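Udp-n-acetylglucosamine pyrophosphorylase (PDB 4BQH) probably transfers the uridylyl group of UTP to N-acetyl-alpha-D-glucosamine 1-phosphate, giving UDP-N-acetyl-alpha-D-glucosamine and diphosphate. Local coordinates at residues 283-288 and 452-457; 458-463 and 500-505; 462-467 and 493-498; 506-511 and 534-539. All coordinates share one frame; numbering follows the deposited sequence.

Interaction 1. Residues 283-288 and 452-457; sequences NLLANV and VRLLLS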
loop_
_atom_site.group_PDB
_atom_site.type_symbol
_atom_site.label_atom_id
_atom_site.label_comp_id
_atom_site.label_asym_id
_atom_site.label_seq_id
_atom_site.Cartn_x
_atom_site.Cartn_y
_atom_site.Cartn_z
ATOM N N ASN A 283 0.148 6.875 -2.958
ATOM C CA ASN A 283 1.020 7.606 -2.057
ATOM C C ASN A 283 2.258 8.072 -2.791
ATOM O O ASN A 283 3.186 7.287 -3.016
ATOM C CB ASN A 283 1.411 6.731 -0.873
ATOM C CG ASN A 283 2.224 7.484 0.150
ATOM O OD1 ASN A 283 2.453 8.688 0.011
ATOM N ND2 ASN A 283 2.683 6.786 1.170
ATOM N N LEU A 284 2.279 9.348 -3.174
ATOM C CA LEU A 284 3.414 9.861 -3.930
ATOM C C LEU A 284 4.710 9.790 -3.133
ATOM O O LEU A 284 5.800 9.697 -3.724
ATOM C CB LEU A 284 3.172 11.322 -4.332
ATOM C CG LEU A 284 4.223 11.954 -5.261
ATOM C CD1 LEU A 284 4.276 11.274 -6.629
ATOM C CD2 LEU A 284 3.938 13.452 -5.438
ATOM N N LEU A 285 4.602 9.870 -1.804
ATOM C CA LEU A 285 5.783 9.900 -0.950
ATOM C C LEU A 285 6.201 8.518 -0.404
ATOM O O LEU A 285 7.011 8.443 0.520
ATOM C CB LEU A 285 5.567 10.855 0.214
ATOM C CG LEU A 285 5.754 12.368 -0.001
ATOM C CD1 LEU A 285 5.241 12.920 -1.325
ATOM C CD2 LEU A 285 5.079 13.038 1.187
ATOM N N ALA A 286 5.689 7.455 -1.004
ATOM C CA ALA A 286 5.855 6.110 -0.447
ATOM C C ALA A 286 7.335 5.748 -0.350
ATOM O O ALA A 286 8.095 5.922 -1.316
ATOM C CB ALA A 286 5.124 5.091 -1.297
ATOM N N ASN A 287 7.745 5.313 0.843
ATOM C CA ASN A 287 9.117 4.931 1.056
ATOM C C ASN A 287 9.202 3.442 0.705
ATOM O O ASN A 287 9.068 2.555 1.558
ATOM C CB ASN A 287 9.531 5.237 2.487
ATOM C CG ASN A 287 11.018 5.102 2.704
ATOM O OD1 ASN A 287 11.735 4.611 1.836
ATOM N ND2 ASN A 287 11.486 5.535 3.854
ATOM N N VAL A 288 9.411 3.194 -0.585
ATOM C CA VAL A 288 9.308 1.855 -1.180
ATOM C C VAL A 288 10.565 1.026 -0.881
ATOM O O VAL A 288 11.687 1.486 -1.114
ATOM C CB VAL A 288 9.096 1.964 -2.705
ATOM C CG1 VAL A 288 9.061 0.591 -3.353
ATOM C CG2 VAL A 288 7.819 2.731 -2.992
ATOM N N VAL A 452 2.689 16.901 -4.477
ATOM C CA VAL A 452 3.868 17.500 -5.130
ATOM C C VAL A 452 4.528 18.520 -4.209
ATOM O O VAL A 452 5.735 18.536 -4.094
ATOM C CB VAL A 452 3.549 18.070 -6.541
ATOM C CG1 VAL A 452 4.674 18.985 -7.070
ATOM C CG2 VAL A 452 3.234 16.943 -7.529
ATOM N N ARG A 453 3.754 19.369 -3.524
ATOM C CA ARG A 453 4.373 20.271 -2.556
ATOM C C ARG A 453 5.195 19.533 -1.497
ATOM O O ARG A 453 6.283 19.966 -1.165
ATOM C CB ARG A 453 3.326 21.181 -1.873
ATOM C CG ARG A 453 3.868 22.043 -0.725
ATOM C CD ARG A 453 2.720 22.789 -0.006
ATOM N NE ARG A 453 1.874 23.417 -1.015
ATOM C CZ ARG A 453 0.611 23.083 -1.258
ATOM N NH1 ARG A 453 -0.026 22.164 -0.512
ATOM N NH2 ARG A 453 -0.026 23.696 -2.219
ATOM N N LEU A 454 4.681 18.427 -0.947
ATOM C CA LEU A 454 5.446 17.695 0.070
ATOM C C LEU A 454 6.721 17.086 -0.529
ATOM O O LEU A 454 7.779 17.098 0.115
ATOM C CB LEU A 454 4.606 16.568 0.687
ATOM C CG LEU A 454 3.358 17.045 1.466
ATOM C CD1 LEU A 454 2.550 15.823 1.895
ATOM C CD2 LEU A 454 3.731 17.887 2.673
ATOM N N LEU A 455 6.597 16.572 -1.743
ATOM C CA LEU A 455 7.740 15.931 -2.436
ATOM C C LEU A 455 8.851 16.948 -2.633
ATOM O O LEU A 455 10.008 16.722 -2.231
ATOM C CB LEU A 455 7.316 15.325 -3.782
ATOM C CG LEU A 455 8.378 14.464 -4.507
ATOM C CD1 LEU A 455 8.568 13.112 -3.805
ATOM C CD2 LEU A 455 8.030 14.236 -5.964
ATOM N N LEU A 456 8.500 18.097 -3.199
ATOM C CA LEU A 456 9.510 19.154 -3.378
ATOM C C LEU A 456 10.110 19.630 -2.063
ATOM O O LEU A 456 11.318 19.829 -1.943
ATOM C CB LEU A 456 8.936 20.323 -4.181
ATOM C CG LEU A 456 8.416 20.018 -5.579
ATOM C CD1 LEU A 456 8.123 21.326 -6.304
ATOM C CD2 LEU A 456 9.380 19.168 -6.382
ATOM N N SER A 457 9.280 19.774 -1.033
ATOM C CA SER A 457 9.797 20.196 0.255
ATOM C C SER A 457 10.803 19.226 0.843
ATOM O O SER A 457 11.784 19.635 1.483
ATOM C CB SER A 457 8.657 20.423 1.252
ATOM O OG SER A 457 8.043 21.655 0.939
#
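Leu285 meets Leu454 and Leu455 with a different branch for each. Its side chain stands roughly perpendicular to that of Leu454. Leu285 CD2 rests on the base of that side chain, 3.6 Å from Leu454 CB. The same methyl is 3.8 Å from Leu454 CD1. Towards Leu455 the arrangement changes: the two side chains lie alongside, pointing opposite ways. Leu285 CD1 lies 4.0 Å from Leu455 CB.

Leu284 reaches the same helix at Val452, and its CD2 also touches Leu455. Its CG is anti to the backbone N (chi1 -174°), and CD2 of the extended chain is the branch that makes the contact. Leu284 CD2 sits 3.8 Å from Val452 N, against the helix backbone. It is also 4.1 Å from Val452 CG2 and 4.2 Å from Leu455 CD2. No hydrogen bond crosses the contact; it is apolar and mostly buried.

A type I turn from Asn283 to Ala286 presents the two leucines together. Asn283 also forms an Asx turn: Leu285 N donates to Asn283 OD1 at 3.1 Å, from above the carbonyl plane. Asn283 OD1 accepts from Gly435 N as well, and Asn283 ND2 donates to Glu433 O. The turn is therefore held by polar bonds behind its apolar front.

The turn follows strand 275-280 of the central mixed sheet and precedes helix 291-300, in a protein of the GT-A clan. It packs on helix 448-471, while helix 147-166 touches Leu284 through Leu147 and Met150.

Interaction 2. Residues 458-463 and 500-505; sequences QHTRWL and IKAEIS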
loop_
_atom_site.group_PDB
_atom_site.type_symbol
_atom_site.label_atom_id
_atom_site.label_comp_id
_atom_site.label_asym_id
_atom_site.label_seq_id
_atom_site.Cartn_x
_atom_site.Cartn_y
_atom_site.Cartn_z
ATOM N N GLN A 458 10.565 17.944 0.614
ATOM C CA GLN A 458 11.463 16.908 1.088
ATOM C C GLN A 458 12.786 16.940 0.314
ATOM O O GLN A 458 13.858 16.890 0.913
ATOM C CB GLN A 458 10.812 15.537 0.902
ATOM C CG GLN A 458 11.689 14.452 1.483
ATOM C CD GLN A 458 11.106 13.070 1.312
ATOM O OE1 GLN A 458 10.445 12.764 0.310
ATOM N NE2 GLN A 458 11.372 12.222 2.275
ATOM N N HIS A 459 12.695 17.027 -1.010
ATOM C CA HIS A 459 13.920 17.059 -1.841
ATOM C C HIS A 459 14.752 18.284 -1.561
ATOM O O HIS A 459 15.987 18.240 -1.602
ATOM C CB HIS A 459 13.564 16.949 -3.312
ATOM C CG HIS A 459 12.940 15.628 -3.665
ATOM N ND1 HIS A 459 12.373 15.391 -4.853
ATOM C CD2 HIS A 459 12.733 14.482 -2.889
ATOM C CE1 HIS A 459 11.897 14.137 -4.866
ATOM N NE2 HIS A 459 12.099 13.595 -3.654
ATOM N N THR A 460 14.072 19.388 -1.267
ATOM C CA THR A 460 14.728 20.638 -0.910
ATOM C C THR A 460 15.524 20.476 0.359
ATOM O O THR A 460 16.641 20.961 0.450
ATOM C CB THR A 460 13.721 21.799 -0.770
ATOM O OG1 THR A 460 13.011 21.956 -2.003
ATOM C CG2 THR A 460 14.433 23.107 -0.448
ATOM N N ARG A 461 14.955 19.790 1.353
ATOM C CA ARG A 461 15.698 19.509 2.556
ATOM C C ARG A 461 16.930 18.657 2.252
ATOM O O ARG A 461 17.994 18.900 2.813
ATOM C CB ARG A 461 14.825 18.811 3.618
ATOM C CG ARG A 461 13.847 19.755 4.313
ATOM C CD ARG A 461 13.026 19.069 5.415
ATOM N NE ARG A 461 12.171 17.962 4.944
ATOM C CZ ARG A 461 10.905 18.093 4.546
ATOM N NH1 ARG A 461 10.329 19.287 4.536
ATOM N NH2 ARG A 461 10.208 17.031 4.165
ATOM N N TRP A 462 16.795 17.663 1.370
ATOM C CA TRP A 462 17.931 16.788 1.101
ATOM C C TRP A 462 19.056 17.555 0.468
ATOM O O TRP A 462 20.235 17.362 0.811
ATOM C CB TRP A 462 17.580 15.668 0.150
ATOM C CG TRP A 462 16.603 14.668 0.647
ATOM C CD1 TRP A 462 16.165 14.462 1.954
ATOM C CD2 TRP A 462 15.971 13.632 -0.145
ATOM N NE1 TRP A 462 15.262 13.421 1.996
ATOM C CE2 TRP A 462 15.123 12.870 0.772
ATOM C CE3 TRP A 462 16.015 13.270 -1.492
ATOM C CZ2 TRP A 462 14.363 11.803 0.339
ATOM C CZ3 TRP A 462 15.229 12.202 -1.922
ATOM C CH2 TRP A 462 14.409 11.492 -1.019
ATOM N N LEU A 463 18.701 18.425 -0.476
ATOM C CA LEU A 463 19.721 19.183 -1.207
ATOM C C LEU A 463 20.438 20.190 -0.304
ATOM O O LEU A 463 21.672 20.306 -0.369
ATOM C CB LEU A 463 19.087 19.876 -2.420
ATOM C CG LEU A 463 20.073 20.670 -3.285
ATOM C CD1 LEU A 463 21.226 19.776 -3.739
ATOM C CD2 LEU A 463 19.332 21.264 -4.483
ATOM N N ILE A 500 14.313 28.637 -3.267
ATOM C CA ILE A 500 14.475 27.685 -4.368
ATOM C C ILE A 500 14.156 26.272 -3.863
ATOM O O ILE A 500 14.562 25.893 -2.778
ATOM C CB ILE A 500 15.933 27.692 -4.896
ATOM C CG1 ILE A 500 16.405 29.110 -5.274
ATOM C CG2 ILE A 500 16.129 26.704 -6.047
ATOM C CD1 ILE A 500 15.641 29.790 -6.380
ATOM N N LYS A 501 13.433 25.503 -4.664
ATOM C CA LYS A 501 13.116 24.115 -4.323
ATOM C C LYS A 501 13.964 23.159 -5.133
ATOM O O LYS A 501 14.636 23.568 -6.046
ATOM C CB LYS A 501 11.650 23.836 -4.631
ATOM C CG LYS A 501 10.694 24.787 -3.914
ATOM C CD LYS A 501 10.860 24.792 -2.410
ATOM C CE LYS A 501 9.951 25.884 -1.836
ATOM N NZ LYS A 501 10.312 26.238 -0.424
ATOM N N ALA A 502 13.910 21.877 -4.794
ATOM C CA ALA A 502 14.541 20.857 -5.622
ATOM C C ALA A 502 13.538 19.752 -5.952
ATOM O O ALA A 502 12.595 19.483 -5.182
ATOM C CB ALA A 502 15.759 20.285 -4.901
ATOM N N GLU A 503 13.720 19.140 -7.116
ATOM C CA GLU A 503 12.972 17.962 -7.513
ATOM C C GLU A 503 14.022 16.932 -7.920
ATOM O O GLU A 503 14.838 17.193 -8.811
ATOM C CB GLU A 503 12.061 18.263 -8.699
ATOM C CG GLU A 503 11.348 17.034 -9.234
ATOM C CD GLU A 503 10.545 17.273 -10.501
ATOM O OE1 GLU A 503 10.233 18.452 -10.815
ATOM O OE2 GLU A 503 10.223 16.272 -11.174
ATOM N N ILE A 504 14.016 15.782 -7.261
ATOM C CA ILE A 504 15.108 14.801 -7.448
ATOM C C ILE A 504 14.519 13.468 -7.885
ATOM O O ILE A 504 13.655 12.901 -7.200
ATOM C CB ILE A 504 15.923 14.625 -6.151
ATOM C CG1 ILE A 504 16.516 15.972 -5.699
ATOM C CG2 ILE A 504 17.030 13.556 -6.324
ATOM C CD1 ILE A 504 17.074 15.991 -4.293
ATOM N N SER A 505 15.010 12.949 -9.016
ATOM C CA SER A 505 14.626 11.654 -9.534
ATOM C C SER A 505 14.934 10.563 -8.521
ATOM O O SER A 505 15.959 10.628 -7.876
ATOM C CB SER A 505 15.418 11.342 -10.812
ATOM O OG SER A 505 15.080 10.049 -11.262
#
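His459 and Thr460 bring helix 448-471 against strand 501-504, which pairs in parallel with strand 533-536. This is helix-on-sheet packing, with the helix running almost perpendicular to the strand. The axes of the two short segments pass 6.2 Å apart, with 98° between their N-to-C directions.

One hydrogen bond crosses the contact. Ala502 N donates to Thr460 OG1 at 2.9 Å, with an N-H...O angle of 149°. Thr460 OG1 is also hydrogen-bonded to Leu456 O, one turn back in its own helix. The hydroxyl thus links the strand backbone to the helix backbone.

The aromatic contact is a CH-pi interaction. Ile504 CB stands over one face of the His459 ring, 4.1 Å from its centroid. Glu503 CA lies at the edge of the same ring. The ring is therefore set close along the strand, touching it with both a face and an edge.

The remaining contacts are apolar. Trp462 CE3 meets Ile504 CD1 obliquely at 4.0 Å. Leu463 CG is anti to the backbone N (chi1 -178°), which extends the chain over the small side chain of Ala502. Leu463 CD2 ends 3.7 Å from Ala502 CB.

Interaction 3. Residues 462-467 and 493-498; sequences WLITAL and AVMRSC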
loop_
_atom_site.group_PDB
_atom_site.type_symbol
_atom_site.label_atom_id
_atom_site.label_comp_id
_atom_site.label_asym_id
_atom_site.label_seq_id
_atom_site.Cartn_x
_atom_site.Cartn_y
_atom_site.Cartn_z
ATOM N N TRP A 462 16.795 17.663 1.370
ATOM C CA TRP A 462 17.931 16.788 1.101
ATOM C C TRP A 462 19.056 17.555 0.468
ATOM O O TRP A 462 20.235 17.362 0.811
ATOM C CB TRP A 462 17.580 15.668 0.150
ATOM C CG TRP A 462 16.603 14.668 0.647
ATOM C CD1 TRP A 462 16.165 14.462 1.954
ATOM C CD2 TRP A 462 15.971 13.632 -0.145
ATOM N NE1 TRP A 462 15.262 13.421 1.996
ATOM C CE2 TRP A 462 15.123 12.870 0.772
ATOM C CE3 TRP A 462 16.015 13.270 -1.492
ATOM C CZ2 TRP A 462 14.363 11.803 0.339
ATOM C CZ3 TRP A 462 15.229 12.202 -1.922
ATOM C CH2 TRP A 462 14.409 11.492 -1.019
ATOM N N LEU A 463 18.701 18.425 -0.476
ATOM C CA LEU A 463 19.721 19.183 -1.207
ATOM C C LEU A 463 20.438 20.190 -0.304
ATOM O O LEU A 463 21.672 20.306 -0.369
ATOM C CB LEU A 463 19.087 19.876 -2.420
ATOM C CG LEU A 463 20.073 20.670 -3.285
ATOM C CD1 LEU A 463 21.226 19.776 -3.739
ATOM C CD2 LEU A 463 19.332 21.264 -4.483
ATOM N N ILE A 464 19.681 20.887 0.553
ATOM C CA ILE A 464 20.271 21.830 1.533
ATOM C C ILE A 464 21.238 21.093 2.460
ATOM O O ILE A 464 22.360 21.547 2.674
ATOM C CB ILE A 464 19.210 22.620 2.323
ATOM C CG1 ILE A 464 18.524 23.600 1.387
ATOM C CG2 ILE A 464 19.826 23.418 3.487
ATOM C CD1 ILE A 464 17.286 24.241 1.959
ATOM N N THR A 465 20.836 19.917 2.933
ATOM C CA THR A 465 21.736 19.068 3.725
ATOM C C THR A 465 23.012 18.679 2.977
ATOM O O THR A 465 24.122 18.735 3.544
ATOM C CB THR A 465 21.009 17.788 4.202
ATOM O OG1 THR A 465 19.918 18.174 5.042
ATOM C CG2 THR A 465 21.966 16.882 4.982
ATOM N N ALA A 466 22.873 18.280 1.712
ATOM C CA ALA A 466 24.046 17.917 0.914
ATOM C C ALA A 466 24.981 19.124 0.728
ATOM O O ALA A 466 26.207 18.991 0.816
ATOM C CB ALA A 466 23.635 17.350 -0.429
ATOM N N LEU A 467 24.389 20.299 0.498
ATOM C CA LEU A 467 25.169 21.526 0.330
ATOM C C LEU A 467 25.915 21.918 1.600
ATOM O O LEU A 467 27.084 22.334 1.543
ATOM C CB LEU A 467 24.266 22.670 -0.143
ATOM C CG LEU A 467 23.942 22.644 -1.641
ATOM C CD1 LEU A 467 22.825 23.621 -2.011
ATOM C CD2 LEU A 467 25.207 22.913 -2.451
ATOM N N ALA A 493 22.871 29.902 0.797
ATOM C CA ALA A 493 22.268 31.199 1.086
ATOM C C ALA A 493 21.281 31.596 -0.002
ATOM O O ALA A 493 20.218 32.156 0.305
ATOM C CB ALA A 493 23.335 32.277 1.293
ATOM N N VAL A 494 21.622 31.302 -1.260
ATOM C CA VAL A 494 20.702 31.508 -2.386
ATOM C C VAL A 494 19.440 30.637 -2.250
ATOM O O VAL A 494 18.336 31.141 -2.466
ATOM C CB VAL A 494 21.385 31.305 -3.758
ATOM C CG1 VAL A 494 20.390 31.398 -4.910
ATOM C CG2 VAL A 494 22.474 32.354 -3.947
ATOM N N MET A 495 19.607 29.361 -1.869
ATOM C CA MET A 495 18.462 28.437 -1.704
ATOM C C MET A 495 17.476 29.037 -0.724
ATOM O O MET A 495 16.275 29.090 -0.984
ATOM C CB MET A 495 18.889 27.080 -1.124
ATOM C CG MET A 495 19.661 26.135 -2.022
ATOM S SD MET A 495 18.687 25.180 -3.194
ATOM C CE MET A 495 17.732 24.057 -2.171
ATOM N N ARG A 496 18.003 29.485 0.411
ATOM C CA ARG A 496 17.177 30.028 1.479
ATOM C C ARG A 496 16.463 31.327 1.136
ATOM O O ARG A 496 15.233 31.409 1.257
ATOM C CB ARG A 496 17.979 30.138 2.769
ATOM C CG ARG A 496 18.109 28.789 3.434
ATOM C CD ARG A 496 19.004 28.827 4.647
ATOM N NE ARG A 496 19.432 27.476 4.958
ATOM C CZ ARG A 496 19.632 27.007 6.182
ATOM N NH1 ARG A 496 19.436 27.788 7.240
ATOM N NH2 ARG A 496 20.021 25.749 6.345
ATOM N N SER A 497 17.209 32.325 0.677
ATOM C CA SER A 497 16.621 33.646 0.453
ATOM C C SER A 497 15.754 33.734 -0.811
ATOM O O SER A 497 14.860 34.570 -0.892
ATOM C CB SER A 497 17.698 34.735 0.482
ATOM O OG SER A 497 18.643 34.526 -0.548
ATOM N N CYS A 498 15.988 32.861 -1.788
ATOM C CA CYS A 498 15.153 32.867 -2.983
ATOM C C CYS A 498 14.076 31.776 -2.940
ATOM O O CYS A 498 13.351 31.584 -3.915
ATOM C CB CYS A 498 15.999 32.746 -4.243
ATOM S SG CYS A 498 17.095 34.161 -4.461
#
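Met495 reaches across to Leu463, Ile464 and Leu467 and makes most of this helix-helix contact. From CB the chain turns beside the backbone N, and CG comes to lie 4.0 Å from Leu467 CD1. The chain then bends at chi2 (-80°). SD passes 4.2 Å from Leu463 CD2, with the methionine running nearly square to that leucine. A second bend at chi3 (-68°) places the terminal methyl between two residues of the facing helix. Met495 CE is 3.7 Å from Ile464 CG1 and 4.0 Å from Leu463 CD2.

Arg496 borders the apolar patch. Ile464 CG2 lies at the edge of its guanidinium, near the plane, 3.7 Å from Arg496 NH2. The same nitrogen forms a salt bridge with Glu468, the residue that follows the 462-467 segment.

The two segments belong to successive modelled helices, 448-471 and 485-497, and run roughly antiparallel. The axes of segments 462-467 and 493-497 pass 10.9 Å apart, with 150° between their directions. Helix 519-528 touches the same group of side chains, through Leu519 and Val522 on Leu463 and Leu526 on Met495.

No hydrogen bond joins the two segments. Arg496 NE is buried by the contact and has no partner in the model. Cohesion rests on the bent, unbranched methionine packing against branched side chains, and the charge is met at the border by Glu468.

Interaction 4. Residues 506-511 and 534-539; sequences PLVSVG and IFIRRD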
loop_
_atom_site.group_PDB
_atom_site.type_symbol
_atom_site.label_atom_id
_atom_site.label_comp_id
_atom_site.label_asym_id
_atom_site.label_seq_id
_atom_site.Cartn_x
_atom_site.Cartn_y
_atom_site.Cartn_z
ATOM N N PRO A 506 14.039 9.563 -8.391
ATOM C CA PRO A 506 14.394 8.443 -7.499
ATOM C C PRO A 506 15.604 7.666 -7.984
ATOM O O PRO A 506 16.259 7.019 -7.176
ATOM C CB PRO A 506 13.148 7.548 -7.501
ATOM C CG PRO A 506 12.054 8.351 -8.096
ATOM C CD PRO A 506 12.672 9.453 -8.928
ATOM N N LEU A 507 15.903 7.718 -9.283
ATOM C CA LEU A 507 17.122 7.062 -9.802
ATOM C C LEU A 507 18.398 7.742 -9.307
ATOM O O LEU A 507 19.486 7.129 -9.284
ATOM C CB LEU A 507 17.076 6.971 -11.341
ATOM C CG LEU A 507 15.974 6.066 -11.899
ATOM C CD1 LEU A 507 15.958 6.050 -13.422
ATOM C CD2 LEU A 507 16.029 4.638 -11.354
ATOM N N VAL A 508 18.270 8.987 -8.859
ATOM C CA VAL A 508 19.367 9.673 -8.166
ATOM C C VAL A 508 19.397 9.417 -6.662
ATOM O O VAL A 508 20.445 9.058 -6.109
ATOM C CB VAL A 508 19.359 11.197 -8.438
ATOM C CG1 VAL A 508 20.478 11.890 -7.685
ATOM C CG2 VAL A 508 19.518 11.429 -9.934
ATOM N N SER A 509 18.256 9.606 -6.002
ATOM C CA SER A 509 18.213 9.560 -4.541
ATOM C C SER A 509 16.861 9.093 -4.068
ATOM O O SER A 509 15.841 9.574 -4.561
ATOM C CB SER A 509 18.434 10.957 -3.974
ATOM O OG SER A 509 18.771 10.916 -2.617
ATOM N N VAL A 510 16.860 8.178 -3.086
ATOM C CA VAL A 510 15.607 7.787 -2.423
ATOM C C VAL A 510 15.592 8.194 -0.958
ATOM O O VAL A 510 14.525 8.182 -0.331
ATOM C CB VAL A 510 15.330 6.263 -2.496
ATOM C CG1 VAL A 510 14.824 5.859 -3.880
ATOM C CG2 VAL A 510 16.553 5.457 -2.053
ATOM N N GLY A 511 16.745 8.576 -0.409
ATOM C CA GLY A 511 16.786 9.018 0.974
ATOM C C GLY A 511 17.703 10.175 1.269
ATOM O O GLY A 511 18.063 10.390 2.424
ATOM N N ILE A 534 15.321 23.371 -8.818
ATOM C CA ILE A 534 16.503 22.664 -9.336
ATOM C C ILE A 534 16.080 21.221 -9.619
ATOM O O ILE A 534 15.539 20.546 -8.727
ATOM C CB ILE A 534 17.649 22.730 -8.296
ATOM C CG1 ILE A 534 18.150 24.175 -8.122
ATOM C CG2 ILE A 534 18.789 21.773 -8.670
ATOM C CD1 ILE A 534 18.864 24.715 -9.338
ATOM N N PHE A 535 16.281 20.767 -10.857
ATOM C CA PHE A 535 15.905 19.421 -11.279
ATOM C C PHE A 535 17.156 18.520 -11.305
ATOM O O PHE A 535 18.102 18.812 -12.017
ATOM C CB PHE A 535 15.206 19.497 -12.644
ATOM C CG PHE A 535 14.700 18.179 -13.164
ATOM C CD1 PHE A 535 14.325 17.149 -12.286
ATOM C CD2 PHE A 535 14.569 17.968 -14.528
ATOM C CE1 PHE A 535 13.872 15.934 -12.780
ATOM C CE2 PHE A 535 14.102 16.752 -15.029
ATOM C CZ PHE A 535 13.763 15.729 -14.149
ATOM N N ILE A 536 17.178 17.475 -10.478
ATOM C CA ILE A 536 18.347 16.569 -10.405
ATOM C C ILE A 536 17.885 15.202 -10.920
ATOM O O ILE A 536 16.969 14.601 -10.360
ATOM C CB ILE A 536 18.952 16.485 -8.976
ATOM C CG1 ILE A 536 19.276 17.883 -8.413
ATOM C CG2 ILE A 536 20.192 15.570 -8.965
ATOM C CD1 ILE A 536 19.881 17.895 -7.030
ATOM N N ARG A 537 18.500 14.734 -12.010
ATOM C CA ARG A 537 18.134 13.461 -12.646
ATOM C C ARG A 537 19.382 12.789 -13.199
ATOM O O ARG A 537 20.422 13.452 -13.344
ATOM C CB ARG A 537 17.029 13.601 -13.722
ATOM C CG ARG A 537 17.415 14.295 -15.026
ATOM C CD ARG A 537 17.691 15.768 -14.777
ATOM N NE ARG A 537 17.753 16.538 -16.014
ATOM C CZ ARG A 537 17.883 17.864 -16.076
ATOM N NH1 ARG A 537 17.972 18.602 -14.967
ATOM N NH2 ARG A 537 17.920 18.454 -17.263
ATOM N N ARG A 538 19.302 11.483 -13.438
ATOM C CA ARG A 538 20.435 10.769 -14.055
ATOM C C ARG A 538 20.579 11.193 -15.499
ATOM O O ARG A 538 19.584 11.410 -16.207
ATOM C CB ARG A 538 20.238 9.258 -14.001
ATOM C CG ARG A 538 20.616 8.638 -12.675
ATOM C CD ARG A 538 21.098 7.198 -12.850
ATOM N NE ARG A 538 20.363 6.455 -13.881
ATOM C CZ ARG A 538 20.067 5.148 -13.812
ATOM N NH1 ARG A 538 20.406 4.436 -12.747
ATOM N NH2 ARG A 538 19.402 4.555 -14.798
ATOM N N ASP A 539 21.830 11.299 -15.937
ATOM C CA ASP A 539 22.136 11.633 -17.327
ATOM C C ASP A 539 21.412 10.790 -18.371
ATOM O O ASP A 539 21.043 11.301 -19.435
ATOM C CB ASP A 539 23.648 11.559 -17.562
ATOM C CG ASP A 539 24.368 12.843 -17.174
ATOM O OD1 ASP A 539 23.710 13.817 -16.734
ATOM O OD2 ASP A 539 25.608 12.881 -17.314
#
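Leu507 lies over one face of the Arg538 guanidinium. Its CD1 stands 3.9 Å above the plane, towards the rim, and is 4.0 Å from Arg538 NH2. The arginine chain bends at chi3 (-37°), and its aliphatic part follows the loop: Arg538 CG is 3.9 Å from Leu507 O. Arg538 NE forms a salt bridge with Asp540. NH2 lies close to the NH2 of Arg156, a like charge, so Asp540 probably helps to offset the local positive charge.

A second guanidinium is held within segment 534-539. Phe535 CD2 lies over one face of Arg537, 3.3 Å above its plane. Phe535 O is at the edge, in the guanidinium plane. Arg537 NH1 donates to this oxygen at 3.0 Å with an N-H...O angle of 136°, arriving from above the carbonyl plane. Arg537 CD in turn lies over one face of the Phe535 ring.

Strand 501-504, helix 519-528 and strand 533-536 form a beta-alpha-beta unit with parallel strands. Residues 506-511 lie in the connection that leaves the first strand. Here they turn back to the end of the second strand and the loop beyond it.

Val508 makes the apolar part of the contact. Its CG1 is 3.9 Å from Ile536 CG2, and the two side chains are set crosswise. Its CG2 presses on the backbone, 3.5 Å from both Arg537 C and Arg538 N. His518 touches Val508 and Ile536 as well, while Leu507 packs on Glu153 of helix 147-166.

How the interactions relate
Interaction 1 comes first along the chain. It closes a long loop of 163 residues, bringing the turn after strand 275-280 to the start of helix 448-471. Further along, interactions 2 and 3 start from the same part of that helix and share Trp462 and Leu463. Interaction 3 closes the shorter loop, at helix 485-497, before interaction 2 closes at strand 501-504. Interaction 4 follows and closes the short loop from 506-511 to strand 533-536. Leu456 touches Ala502, joining interactions 1 and 2. Strands 501-504 and 533-536 pair, joining 2 and 4. Helix 448-471 thus ties the turn that follows a strand of the mixed sheet to the C-terminal beta-alpha-beta unit.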